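Local coordinates for protein probable glutamine synthetase (Pseudomonas aeruginosa, PDB 4HPP) that belongs to the glutamine synthetase family and holds a magnesium ion and glutamic acid in its catalytic domain, at residues E264-G269 with A348-G353; L271-A276 with Q399-L404; A299-G304 with Q385-T390; R306-A311 with E332-D337. One frame throughout, in Å; residues are numbered along the deposited sequence.

Overall arrangement
Following the chain from the N terminus, helix 261-281 supplies the first halves of two contacts. Interaction 1 joins its earlier turns to helix 342-358, and interaction 2 joins its later turns to the start of helix 402-405; the two loops cross and the contacts touch where Ala352 meets His273. Interaction 3 closes the loop from 299-304 to 385-390, crossing interaction 1 but lying wholly within interaction 2. Interaction 4, pairing 306-311 with 332-337, is the innermost loop, enclosed by all three others. Leu274 of helix 261-281 packs on Phe333 and Ala311, so the helical layer of interactions 1 and 2 backs strand 330-336 and the loop 306-311, which give Arg334 and Arg308 to the glutamic acid pocket.

Interaction 1 (E264-G269 with A348-G353); sequences EHWAAG and AVLIAG
Trp266 and Gly353 lie at the heart of a buried helix-helix crossing, where helix 261-281 packs against helix 342-358 in the catalytic domain of this glutamine synthetase-type fold. The axes of the two short segments approach to 7.9 Å at an angle of 120°, and the backbones are close because a glycine stands on each side. Gly353, which has no side chain, slips its CA over one face of the indole, 3.6 Å from the centroid of the five-membered ring of Trp266 and 20° off the normal, a CH-pi contact. The same Gly353 CA also faces the backbone carbonyl of Trp266, with 3.5 Å between CA and Trp266 O. One turn further along, Gly269 does the equivalent job from the other helix: its CA lies 3.1 Å from Ala352 O in a second CA-H...O contact, and the methyl of Ala352 rests 3.4 Å from Gly269 O.

The indole reaches across the gap because Trp266 turns its CG opposite the backbone N (chi1 -165°). Its six-membered ring then meets the valine branch, Trp266 CH2 lying 4.0 Å from Val349 CG1, with Leu350 CD2 loosely beside CZ2. Leu239 and Leu241 of strand 235-243 pack against the indole, tying the helix pair to the sheet.

Trp266 NE1, the one polar atom of the indole, is hydrogen-bonded to the hydroxyl of Tyr119, which is also hydrogen-bonded to Leu350 O, so a third element joins the two helices. Apart from that relay, cohesion here rests on dispersion and weak CH donors, and no conventional hydrogen bond runs directly between 264-269 and 348-353.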
loop_
_atom_site.group_PDB
_atom_site.type_symbol
_atom_site.label_atom_id
_atom_site.label_comp_id
_atom_site.label_asym_id
_atom_site.label_seq_id
_atom_site.Cartn_x
_atom_site.Cartn_y
_atom_site.Cartn_z
ATOM N N GLU A 264 -14.186 59.212 20.746
ATOM C CA GLU A 264 -14.008 59.074 22.197
ATOM C C GLU A 264 -15.297 58.653 22.915
ATOM O O GLU A 264 -15.240 57.878 23.853
ATOM C CB GLU A 264 -13.481 60.360 22.823
ATOM C CG GLU A 264 -12.732 61.262 21.864
ATOM C CD GLU A 264 -11.988 62.389 22.566
ATOM O OE1 GLU A 264 -11.033 62.936 21.948
ATOM O OE2 GLU A 264 -12.345 62.720 23.733
ATOM N N HIS A 265 -16.452 59.155 22.494
ATOM C CA HIS A 265 -17.698 58.707 23.112
ATOM C C HIS A 265 -17.880 57.217 22.871
ATOM O O HIS A 265 -18.055 56.415 23.814
ATOM C CB HIS A 265 -18.906 59.512 22.611
ATOM C CG HIS A 265 -18.874 60.997 22.986
ATOM N ND1 HIS A 265 -18.647 61.431 24.257
ATOM C CD2 HIS A 265 -19.084 62.152 22.207
ATOM C CE1 HIS A 265 -18.676 62.788 24.275
ATOM N NE2 HIS A 265 -18.942 63.222 23.022
ATOM N N TRP A 266 -17.789 56.823 21.606
ATOM C CA TRP A 266 -17.873 55.418 21.240
ATOM C C TRP A 266 -16.955 54.494 22.055
ATOM O O TRP A 266 -17.413 53.536 22.717
ATOM C CB TRP A 266 -17.665 55.267 19.747
ATOM C CG TRP A 266 -18.094 53.905 19.302
ATOM C CD1 TRP A 266 -19.363 53.509 18.915
ATOM C CD2 TRP A 266 -17.262 52.673 19.226
ATOM N NE1 TRP A 266 -19.370 52.174 18.590
ATOM C CE2 TRP A 266 -18.152 51.612 18.761
ATOM C CE3 TRP A 266 -15.905 52.374 19.457
ATOM C CZ2 TRP A 266 -17.701 50.299 18.549
ATOM C CZ3 TRP A 266 -15.457 51.050 19.246
ATOM C CH2 TRP A 266 -16.342 50.029 18.808
ATOM N N ALA A 267 -15.656 54.780 22.033
ATOM C CA ALA A 267 -14.692 54.018 22.822
ATOM C C ALA A 267 -15.028 53.998 24.316
ATOM O O ALA A 267 -14.796 52.975 25.014
ATOM C CB ALA A 267 -13.290 54.555 22.602
ATOM N N ALA A 268 -15.582 55.105 24.807
ATOM C CA ALA A 268 -15.887 55.220 26.243
ATOM C C ALA A 268 -17.015 54.253 26.698
ATOM O O ALA A 268 -16.939 53.596 27.776
ATOM C CB ALA A 268 -16.218 56.657 26.579
ATOM N N GLY A 269 -18.028 54.136 25.839
ATOM C CA GLY A 269 -19.128 53.173 26.047
ATOM C C GLY A 269 -18.699 51.717 26.070
ATOM O O GLY A 269 -19.142 50.939 26.933
ATOM N N ALA A 348 -23.106 43.074 20.441
ATOM C CA ALA A 348 -22.840 43.488 21.829
ATOM C C ALA A 348 -21.869 44.682 21.940
ATOM O O ALA A 348 -22.073 45.609 22.754
ATOM C CB ALA A 348 -22.342 42.313 22.642
ATOM N N VAL A 349 -20.856 44.686 21.080
ATOM C CA VAL A 349 -19.822 45.710 21.136
ATOM C C VAL A 349 -20.390 47.023 20.597
ATOM O O VAL A 349 -20.240 48.092 21.220
ATOM C CB VAL A 349 -18.544 45.286 20.342
ATOM C CG1 VAL A 349 -17.575 46.462 20.131
ATOM C CG2 VAL A 349 -17.873 44.084 21.006
ATOM N N LEU A 350 -21.071 46.937 19.462
ATOM C CA LEU A 350 -21.579 48.138 18.806
ATOM C C LEU A 350 -22.622 48.770 19.710
ATOM O O LEU A 350 -22.814 49.992 19.663
ATOM C CB LEU A 350 -22.169 47.824 17.437
ATOM C CG LEU A 350 -21.374 47.773 16.108
ATOM C CD1 LEU A 350 -22.284 47.236 14.983
ATOM C CD2 LEU A 350 -20.841 49.139 15.700
ATOM N N ILE A 351 -23.260 47.943 20.555
ATOM C CA ILE A 351 -24.293 48.423 21.490
ATOM C C ILE A 351 -23.653 49.362 22.506
ATOM O O ILE A 351 -24.026 50.546 22.584
ATOM C CB ILE A 351 -25.082 47.279 22.209
ATOM C CG1 ILE A 351 -26.257 46.797 21.345
ATOM C CG2 ILE A 351 -25.728 47.795 23.480
ATOM C CD1 ILE A 351 -26.770 45.428 21.699
ATOM N N ALA A 352 -22.676 48.834 23.253
ATOM C CA ALA A 352 -22.071 49.583 24.340
ATOM C C ALA A 352 -21.444 50.853 23.801
ATOM O O ALA A 352 -21.483 51.884 24.465
ATOM C CB ALA A 352 -21.042 48.748 25.079
ATOM N N GLY A 353 -20.887 50.762 22.595
ATOM C CA GLY A 353 -20.375 51.915 21.854
ATOM C C GLY A 353 -21.483 52.912 21.629
ATOM O O GLY A 353 -21.326 54.102 21.952
#

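Interaction 2 (L271-A276 with Q399-L404); sequences LAHLPA and QRDEAL
His273 gives its ND1 proton to the carboxylate of Asp401, the polar core of this contact. Asp401 CG stands opposite its backbone N (chi1 -165°), which carries the carboxylate to the imidazole. The bond to OD1 is short and straight, 2.7 Å from ND1 with 172° at the hydrogen; it arrives in the imidazole plane and uses the syn lone pair of OD1. Ring and carboxylate are nearly coplanar, 26° apart. His273 ND1 faces the carboxylate between its oxygens, and Asp401 OD2 is 2.8 Å from it too, though that second bond is bent and weak. OD2 has a better task: it accepts from Leu404 N, 3.2 Å away, approached from above the carboxylate plane. Asp401 is thus the N-cap of helix 402-405, and one side chain both caps that helix and ties it to helix 261-281. On the histidine's own helix, Pro275 has no N-H to give and the chain kinks; Ala276 N reaches back to His273 O at 2.8 Å. On the other segment, Gln399 OE1 accepts from Arg421 NH2. The Ala276 methyl lies against the carboxylate, 3.5 Å from Asp401 OD1, and makes an apolar contact with Leu404 CD2 at 3.7 Å. Ala403 CB sits at the ring edge, 4.0 Å from His273 CE1.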
loop_
_atom_site.group_PDB
_atom_site.type_symbol
_atom_site.label_atom_id
_atom_site.label_comp_id
_atom_site.label_asym_id
_atom_site.label_seq_id
_atom_site.Cartn_x
_atom_site.Cartn_y
_atom_site.Cartn_z
ATOM N N LEU A 271 -15.626 50.786 26.722
ATOM C CA LEU A 271 -14.843 50.666 27.970
ATOM C C LEU A 271 -15.715 50.496 29.234
ATOM O O LEU A 271 -15.444 49.632 30.053
ATOM C CB LEU A 271 -13.817 51.807 28.140
ATOM C CG LEU A 271 -12.689 51.762 27.090
ATOM C CD1 LEU A 271 -11.444 52.496 27.506
ATOM C CD2 LEU A 271 -12.276 50.341 26.717
ATOM N N ALA A 272 -16.769 51.291 29.378
ATOM C CA ALA A 272 -17.548 51.280 30.617
ATOM C C ALA A 272 -18.300 49.976 30.769
ATOM O O ALA A 272 -18.477 49.469 31.897
ATOM C CB ALA A 272 -18.491 52.440 30.636
ATOM N N HIS A 273 -18.680 49.407 29.621
ATOM C CA HIS A 273 -19.378 48.134 29.586
ATOM C C HIS A 273 -18.537 46.911 29.397
ATOM O O HIS A 273 -19.051 45.799 29.514
ATOM C CB HIS A 273 -20.469 48.169 28.527
ATOM C CG HIS A 273 -21.549 49.184 28.816
ATOM N ND1 HIS A 273 -22.479 49.004 29.784
ATOM C CD2 HIS A 273 -21.799 50.437 28.258
ATOM C CE1 HIS A 273 -23.286 50.075 29.823
ATOM N NE2 HIS A 273 -22.871 50.946 28.884
ATOM N N LEU A 274 -17.252 47.056 29.129
ATOM C CA LEU A 274 -16.432 45.840 28.898
ATOM C C LEU A 274 -16.630 44.669 29.873
ATOM O O LEU A 274 -16.650 43.525 29.411
ATOM C CB LEU A 274 -14.911 46.124 28.710
ATOM C CG LEU A 274 -14.418 45.884 27.272
ATOM C CD1 LEU A 274 -13.019 46.421 27.076
ATOM C CD2 LEU A 274 -14.476 44.400 26.921
ATOM N N PRO A 275 -16.742 44.927 31.211
ATOM C CA PRO A 275 -16.834 43.687 32.027
ATOM C C PRO A 275 -18.062 42.860 31.692
ATOM O O PRO A 275 -18.041 41.650 31.891
ATOM C CB PRO A 275 -16.818 44.179 33.511
ATOM C CG PRO A 275 -16.152 45.521 33.440
ATOM C CD PRO A 275 -16.436 46.112 32.049
ATOM N N ALA A 276 -19.100 43.494 31.152
ATOM C CA ALA A 276 -20.290 42.769 30.692
ATOM C C ALA A 276 -20.055 42.160 29.311
ATOM O O ALA A 276 -20.534 41.033 29.003
ATOM C CB ALA A 276 -21.508 43.710 30.651
ATOM N N GLN A 399 -25.495 40.676 34.154
ATOM C CA GLN A 399 -26.776 40.790 34.829
ATOM C C GLN A 399 -26.887 42.196 35.507
ATOM O O GLN A 399 -27.974 42.796 35.495
ATOM C CB GLN A 399 -26.981 39.590 35.781
ATOM C CG GLN A 399 -27.301 38.249 35.095
ATOM C CD GLN A 399 -27.050 37.016 35.997
ATOM O OE1 GLN A 399 -27.032 35.867 35.533
ATOM N NE2 GLN A 399 -26.852 37.258 37.287
ATOM N N ARG A 400 -25.739 42.723 35.998
ATOM C CA ARG A 400 -25.592 43.999 36.767
ATOM C C ARG A 400 -25.623 45.297 35.950
ATOM O O ARG A 400 -25.702 46.402 36.512
ATOM C CB ARG A 400 -24.262 43.996 37.515
ATOM C CG ARG A 400 -24.136 43.031 38.677
ATOM C CD ARG A 400 -22.951 43.476 39.501
ATOM N NE ARG A 400 -22.285 42.372 40.192
ATOM C CZ ARG A 400 -21.151 41.792 39.786
ATOM N NH1 ARG A 400 -20.531 42.187 38.669
ATOM N NH2 ARG A 400 -20.627 40.805 40.501
ATOM N N ASP A 401 -25.534 45.136 34.633
ATOM C CA ASP A 401 -25.366 46.205 33.672
ATOM C C ASP A 401 -26.719 46.336 32.997
ATOM O O ASP A 401 -26.887 45.960 31.826
ATOM C CB ASP A 401 -24.279 45.793 32.651
ATOM C CG ASP A 401 -23.739 46.963 31.801
ATOM O OD1 ASP A 401 -22.512 46.958 31.502
ATOM O OD2 ASP A 401 -24.515 47.860 31.410
ATOM N N GLU A 402 -27.694 46.856 33.740
ATOM C CA GLU A 402 -29.040 47.009 33.185
ATOM C C GLU A 402 -29.041 47.920 31.978
ATOM O O GLU A 402 -29.903 47.775 31.102
ATOM C CB GLU A 402 -30.029 47.531 34.216
ATOM C CG GLU A 402 -30.294 46.585 35.365
ATOM C CD GLU A 402 -30.267 47.345 36.668
ATOM O OE1 GLU A 402 -31.329 47.397 37.334
ATOM O OE2 GLU A 402 -29.188 47.918 36.985
ATOM N N ALA A 403 -28.112 48.877 31.917
ATOM C CA ALA A 403 -28.119 49.729 30.732
ATOM C C ALA A 403 -27.963 48.857 29.454
ATOM O O ALA A 403 -28.730 49.009 28.480
ATOM C CB ALA A 403 -27.054 50.804 30.821
ATOM N N LEU A 404 -27.008 47.921 29.485
ATOM C CA LEU A 404 -26.718 47.077 28.314
ATOM C C LEU A 404 -27.821 46.033 28.073
ATOM O O LEU A 404 -28.362 45.954 26.953
ATOM C CB LEU A 404 -25.329 46.435 28.429
ATOM C CG LEU A 404 -24.842 45.501 27.301
ATOM C CD1 LEU A 404 -24.213 46.302 26.180
ATOM C CD2 LEU A 404 -23.820 44.519 27.833
#

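Interaction 3 (A299-G304 with Q385-T390); sequences AYACLG and QALPAT
Tyr300 and Ala386 form an isolated antiparallel beta bridge, a non-hydrogen-bonded pair with their CA atoms 4.4 Å apart. It fastens the loop that leads into helix 391-399 to the residues running up to strand 303-304, and the side chain of Ala299 is about 11 Å from the bound glutamic acid.

Two backbone hydrogen bonds flank the pair. Leu387 N gives to Ala299 O at 2.8 Å, and Ala301 N gives to Gln385 O at 3.0 Å; both are straight and come in nearly along the C=O axis. The carboxamide of Gln385 points elsewhere, its NE2 bonding to Ala272 O of helix 261-281, so the same residue fixes its loop to the helix through the side chain and to the bridge through the backbone.

Side-chain contacts fall into two groups. On the outer side, Tyr300 sets its CG opposite the carbonyl carbon (chi1 -69°), bringing ring atoms CD2 and CE2 obliquely against the backbone of 385-386: Tyr300 CD2 touches the carbonyl oxygen Gln385 O at 3.3 Å, and Tyr300 CE2 meets the Ala386 methyl at 3.8 Å. The buried group is Ala301 and Leu387, both of which pack on Leu274 of helix 261-281. Between these two residues it is one branch of the leucine that touches the alanine methyl, Leu387 CD2 lying 4.0 Å from Ala301 CB.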
loop_
_atom_site.group_PDB
_atom_site.type_symbol
_atom_site.label_atom_id
_atom_site.label_comp_id
_atom_site.label_asym_id
_atom_site.label_seq_id
_atom_site.Cartn_x
_atom_site.Cartn_y
_atom_site.Cartn_z
ATOM N N ALA A 299 -6.457 41.657 34.160
ATOM C CA ALA A 299 -6.740 42.246 32.811
ATOM C C ALA A 299 -7.785 43.352 32.833
ATOM O O ALA A 299 -8.898 43.134 33.336
ATOM C CB ALA A 299 -7.106 41.170 31.784
ATOM N N TYR A 300 -7.450 44.520 32.268
ATOM C CA TYR A 300 -8.292 45.718 32.465
ATOM C C TYR A 300 -8.973 46.354 31.227
ATOM O O TYR A 300 -8.574 46.156 30.068
ATOM C CB TYR A 300 -7.523 46.794 33.259
ATOM C CG TYR A 300 -7.232 46.486 34.742
ATOM C CD1 TYR A 300 -6.057 45.816 35.128
ATOM C CD2 TYR A 300 -8.104 46.910 35.760
ATOM C CE1 TYR A 300 -5.778 45.555 36.471
ATOM C CE2 TYR A 300 -7.831 46.650 37.107
ATOM C CZ TYR A 300 -6.670 45.975 37.458
ATOM O OH TYR A 300 -6.391 45.716 38.784
ATOM N N ALA A 301 -10.004 47.151 31.482
ATOM C CA ALA A 301 -10.620 47.871 30.392
ATOM C C ALA A 301 -9.940 49.210 30.312
ATOM O O ALA A 301 -10.267 50.132 31.053
ATOM C CB ALA A 301 -12.114 48.024 30.604
ATOM N N CYS A 302 -8.969 49.305 29.418
ATOM C CA CYS A 302 -8.197 50.529 29.195
ATOM C C CYS A 302 -7.974 50.651 27.675
ATOM O O CYS A 302 -8.396 49.794 26.911
ATOM C CB CYS A 302 -6.861 50.434 29.941
ATOM S SG CYS A 302 -5.899 48.967 29.457
ATOM N N LEU A 303 -7.275 51.689 27.252
ATOM C CA LEU A 303 -7.053 51.949 25.852
ATOM C C LEU A 303 -5.546 52.020 25.528
ATOM O O LEU A 303 -4.686 52.255 26.405
ATOM C CB LEU A 303 -7.769 53.238 25.469
ATOM C CG LEU A 303 -7.805 53.728 24.024
ATOM C CD1 LEU A 303 -9.136 53.398 23.401
ATOM C CD2 LEU A 303 -7.658 55.238 24.081
ATOM N N GLY A 304 -5.224 51.801 24.261
ATOM C CA GLY A 304 -3.845 51.875 23.844
ATOM C C GLY A 304 -3.711 52.483 22.477
ATOM O O GLY A 304 -4.506 52.223 21.596
ATOM N N GLN A 385 -12.177 49.578 35.233
ATOM C CA GLN A 385 -12.556 48.240 35.799
ATOM C C GLN A 385 -11.637 47.050 35.367
ATOM O O GLN A 385 -11.080 47.021 34.257
ATOM C CB GLN A 385 -14.027 47.883 35.480
ATOM C CG GLN A 385 -15.042 49.024 35.505
ATOM C CD GLN A 385 -15.901 49.084 34.232
ATOM O OE1 GLN A 385 -15.372 49.001 33.118
ATOM N NE2 GLN A 385 -17.223 49.255 34.387
ATOM N N ALA A 386 -11.472 46.075 36.249
ATOM C CA ALA A 386 -10.954 44.766 35.838
ATOM C C ALA A 386 -12.034 43.995 35.025
ATOM O O ALA A 386 -13.250 44.035 35.343
ATOM C CB ALA A 386 -10.498 43.942 37.049
ATOM N N LEU A 387 -11.582 43.316 33.970
ATOM C CA LEU A 387 -12.414 42.345 33.252
ATOM C C LEU A 387 -12.602 41.121 34.149
ATOM O O LEU A 387 -11.702 40.761 34.898
ATOM C CB LEU A 387 -11.784 41.972 31.891
ATOM C CG LEU A 387 -11.499 43.181 30.970
ATOM C CD1 LEU A 387 -10.993 42.810 29.592
ATOM C CD2 LEU A 387 -12.689 44.107 30.842
ATOM N N PRO A 388 -13.778 40.487 34.107
ATOM C CA PRO A 388 -13.975 39.322 34.973
ATOM C C PRO A 388 -12.905 38.227 34.786
ATOM O O PRO A 388 -12.042 38.327 33.895
ATOM C CB PRO A 388 -15.364 38.820 34.577
ATOM C CG PRO A 388 -15.698 39.498 33.288
ATOM C CD PRO A 388 -14.977 40.801 33.317
ATOM N N ALA A 389 -12.959 37.185 35.612
ATOM C CA ALA A 389 -11.921 36.171 35.610
ATOM C C ALA A 389 -12.440 34.758 35.355
ATOM O O ALA A 389 -11.656 33.850 35.188
ATOM C CB ALA A 389 -11.147 36.213 36.925
ATOM N N THR A 390 -13.755 34.560 35.358
ATOM C CA THR A 390 -14.365 33.270 35.003
ATOM C C THR A 390 -15.614 33.637 34.230
ATOM O O THR A 390 -16.088 34.773 34.290
ATOM C CB THR A 390 -14.827 32.436 36.239
ATOM O OG1 THR A 390 -15.769 33.194 36.996
ATOM C CG2 THR A 390 -13.650 32.019 37.153
#

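Interaction 4 (R306-A311 with E332-D337); sequences RNREAA and EFRPMD
Arg334 meets Arg308 and Ala311 where the end of strand 330-336 lies beside the loop 306-311, at the glutamic acid pocket to which both arginines belong. Along the strand, Glu332 comes first. Its OE2 sits at the edge of the Arg334 guanidinium, in plane, forming a weakly bonded salt bridge of 3.3 Å to Arg334 NE, and a second salt bridge ties OE2 to Arg313. Phe333 turns its side chain the other way, onto Leu274 and Leu277 of helix 261-281.

Arg334 carries the contact. Its backbone N makes a weak, bent bond to Ala311 O, 3.0 Å long with 130° at the hydrogen. The side chain then bends at chi3 (87°) and swings its guanidinium beneath Arg308: Arg308 CB lies 3.2 Å above that plane, toward the rim, and the two guanidinium planes are 60° apart. Arg334 CD touches Ala310 O at 3.4 Å. Arg334 O accepts from NH1 of Arg290, another pocket residue.

At Pro335, the centre of an inverse gamma turn, the chain rounds a corner; Pro335 CD lies 3.4 Å from Ala311 O, and Pro335 CG meets Ala311 CB at 3.8 Å. Beyond the turn, Asp337 bonds through its side chain to Ser287 and Thr339.

Arg308 goes on to a salt bridge with Asp65 of the second subunit and a weak hydrogen bond to the glutamic acid. The positive charge gathered at this pocket would be expected to favour an anionic ligand, and Glu332 and Asp65 of the second subunit probably offset part of it while steadying the two arginines.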
loop_
_atom_site.group_PDB
_atom_site.type_symbol
_atom_site.label_atom_id
_atom_site.label_comp_id
_atom_site.label_asym_id
_atom_site.label_seq_id
_atom_site.Cartn_x
_atom_site.Cartn_y
_atom_site.Cartn_z
ATOM N N ARG A 306 -0.599 52.202 21.902
ATOM C CA ARG A 306 0.803 51.895 22.127
ATOM C C ARG A 306 1.053 50.409 22.246
ATOM O O ARG A 306 1.907 49.855 21.553
ATOM C CB ARG A 306 1.215 52.570 23.448
ATOM C CG ARG A 306 0.237 53.652 23.938
ATOM C CD ARG A 306 -0.167 53.516 25.411
ATOM N NE ARG A 306 -1.312 54.377 25.705
ATOM C CZ ARG A 306 -1.863 54.569 26.904
ATOM N NH1 ARG A 306 -1.379 53.967 27.994
ATOM N NH2 ARG A 306 -2.907 55.384 27.003
ATOM N N ASN A 307 0.300 49.773 23.136
ATOM C CA ASN A 307 0.557 48.388 23.525
ATOM C C ASN A 307 -0.645 47.452 23.389
ATOM O O ASN A 307 -1.794 47.893 23.263
ATOM C CB ASN A 307 1.105 48.339 24.959
ATOM C CG ASN A 307 0.142 48.929 25.979
ATOM O OD1 ASN A 307 -0.949 48.406 26.178
ATOM N ND2 ASN A 307 0.552 50.016 26.645
ATOM N N ARG A 308 -0.358 46.156 23.429
ATOM C CA ARG A 308 -1.390 45.128 23.366
ATOM C C ARG A 308 -1.533 44.424 24.718
ATOM O O ARG A 308 -1.676 43.207 24.807
ATOM C CB ARG A 308 -1.061 44.130 22.269
ATOM C CG ARG A 308 -0.875 44.769 20.917
ATOM C CD ARG A 308 -0.089 43.864 19.995
ATOM N NE ARG A 308 0.393 44.636 18.850
ATOM C CZ ARG A 308 0.589 44.159 17.624
ATOM N NH1 ARG A 308 0.350 42.880 17.338
ATOM N NH2 ARG A 308 1.031 44.980 16.680
ATOM N N GLU A 309 -1.440 45.205 25.780
ATOM C CA GLU A 309 -2.010 44.799 27.047
ATOM C C GLU A 309 -3.372 45.536 27.177
ATOM O O GLU A 309 -4.100 45.355 28.161
ATOM C CB GLU A 309 -1.065 45.119 28.218
ATOM C CG GLU A 309 0.224 44.303 28.291
ATOM C CD GLU A 309 1.092 44.688 29.497
ATOM O OE1 GLU A 309 1.378 43.792 30.318
ATOM O OE2 GLU A 309 1.485 45.879 29.646
ATOM N N ALA A 310 -3.717 46.348 26.170
ATOM C CA ALA A 310 -4.941 47.164 26.219
ATOM C C ALA A 310 -6.092 46.337 25.659
ATOM O O ALA A 310 -5.915 45.647 24.672
ATOM C CB ALA A 310 -4.772 48.507 25.455
ATOM N N ALA A 311 -7.258 46.415 26.278
ATOM C CA ALA A 311 -8.444 45.734 25.775
ATOM C C ALA A 311 -8.943 46.395 24.486
ATOM O O ALA A 311 -9.502 45.717 23.636
ATOM C CB ALA A 311 -9.551 45.676 26.842
ATOM N N GLU A 332 -9.523 48.413 17.451
ATOM C CA GLU A 332 -9.451 47.013 17.649
ATOM C C GLU A 332 -9.763 46.604 19.109
ATOM O O GLU A 332 -9.015 46.955 20.049
ATOM C CB GLU A 332 -8.044 46.592 17.262
ATOM C CG GLU A 332 -7.534 45.375 17.985
ATOM C CD GLU A 332 -6.417 44.693 17.235
ATOM O OE1 GLU A 332 -6.669 44.093 16.160
ATOM O OE2 GLU A 332 -5.290 44.737 17.736
ATOM N N PHE A 333 -10.875 45.858 19.260
ATOM C CA PHE A 333 -11.340 45.155 20.485
ATOM C C PHE A 333 -10.660 43.774 20.569
ATOM O O PHE A 333 -10.604 43.035 19.586
ATOM C CB PHE A 333 -12.887 45.034 20.432
ATOM C CG PHE A 333 -13.534 44.332 21.621
ATOM C CD1 PHE A 333 -13.511 42.931 21.743
ATOM C CD2 PHE A 333 -14.219 45.075 22.603
ATOM C CE1 PHE A 333 -14.109 42.285 22.828
ATOM C CE2 PHE A 333 -14.826 44.440 23.678
ATOM C CZ PHE A 333 -14.779 43.046 23.779
ATOM N N ARG A 334 -10.155 43.418 21.744
ATOM C CA ARG A 334 -9.199 42.327 21.812
ATOM C C ARG A 334 -9.639 41.172 22.683
ATOM O O ARG A 334 -9.207 40.031 22.428
ATOM C CB ARG A 334 -7.796 42.820 22.207
ATOM C CG ARG A 334 -7.289 43.902 21.285
ATOM C CD ARG A 334 -5.850 44.314 21.525
ATOM N NE ARG A 334 -4.910 43.477 20.793
ATOM C CZ ARG A 334 -4.085 42.621 21.385
ATOM N NH1 ARG A 334 -3.240 41.876 20.653
ATOM N NH2 ARG A 334 -4.108 42.528 22.724
ATOM N N PRO A 335 -10.506 41.436 23.689
ATOM C CA PRO A 335 -10.908 40.299 24.534
ATOM C C PRO A 335 -12.031 39.464 23.883
ATOM O O PRO A 335 -13.180 39.360 24.366
ATOM C CB PRO A 335 -11.266 40.951 25.880
ATOM C CG PRO A 335 -11.056 42.432 25.699
ATOM C CD PRO A 335 -11.015 42.709 24.223
ATOM N N MET A 336 -11.670 38.864 22.752
ATOM C CA MET A 336 -12.643 38.154 21.947
ATOM C C MET A 336 -11.975 36.908 21.444
ATOM O O MET A 336 -10.757 36.908 21.270
ATOM C CB MET A 336 -13.139 39.026 20.819
ATOM C CG MET A 336 -14.330 38.402 20.129
ATOM S SD MET A 336 -14.901 39.335 18.692
ATOM C CE MET A 336 -15.984 40.600 19.427
ATOM N N ASP A 337 -12.750 35.828 21.312
ATOM C CA ASP A 337 -12.228 34.539 20.869
ATOM C C ASP A 337 -13.237 33.844 19.942
ATOM O O ASP A 337 -14.352 34.396 19.690
ATOM C CB ASP A 337 -11.764 33.668 22.042
ATOM C CG ASP A 337 -12.869 33.317 23.022
ATOM O OD1 ASP A 337 -12.709 33.619 24.234
ATOM O OD2 ASP A 337 -13.874 32.695 22.626
#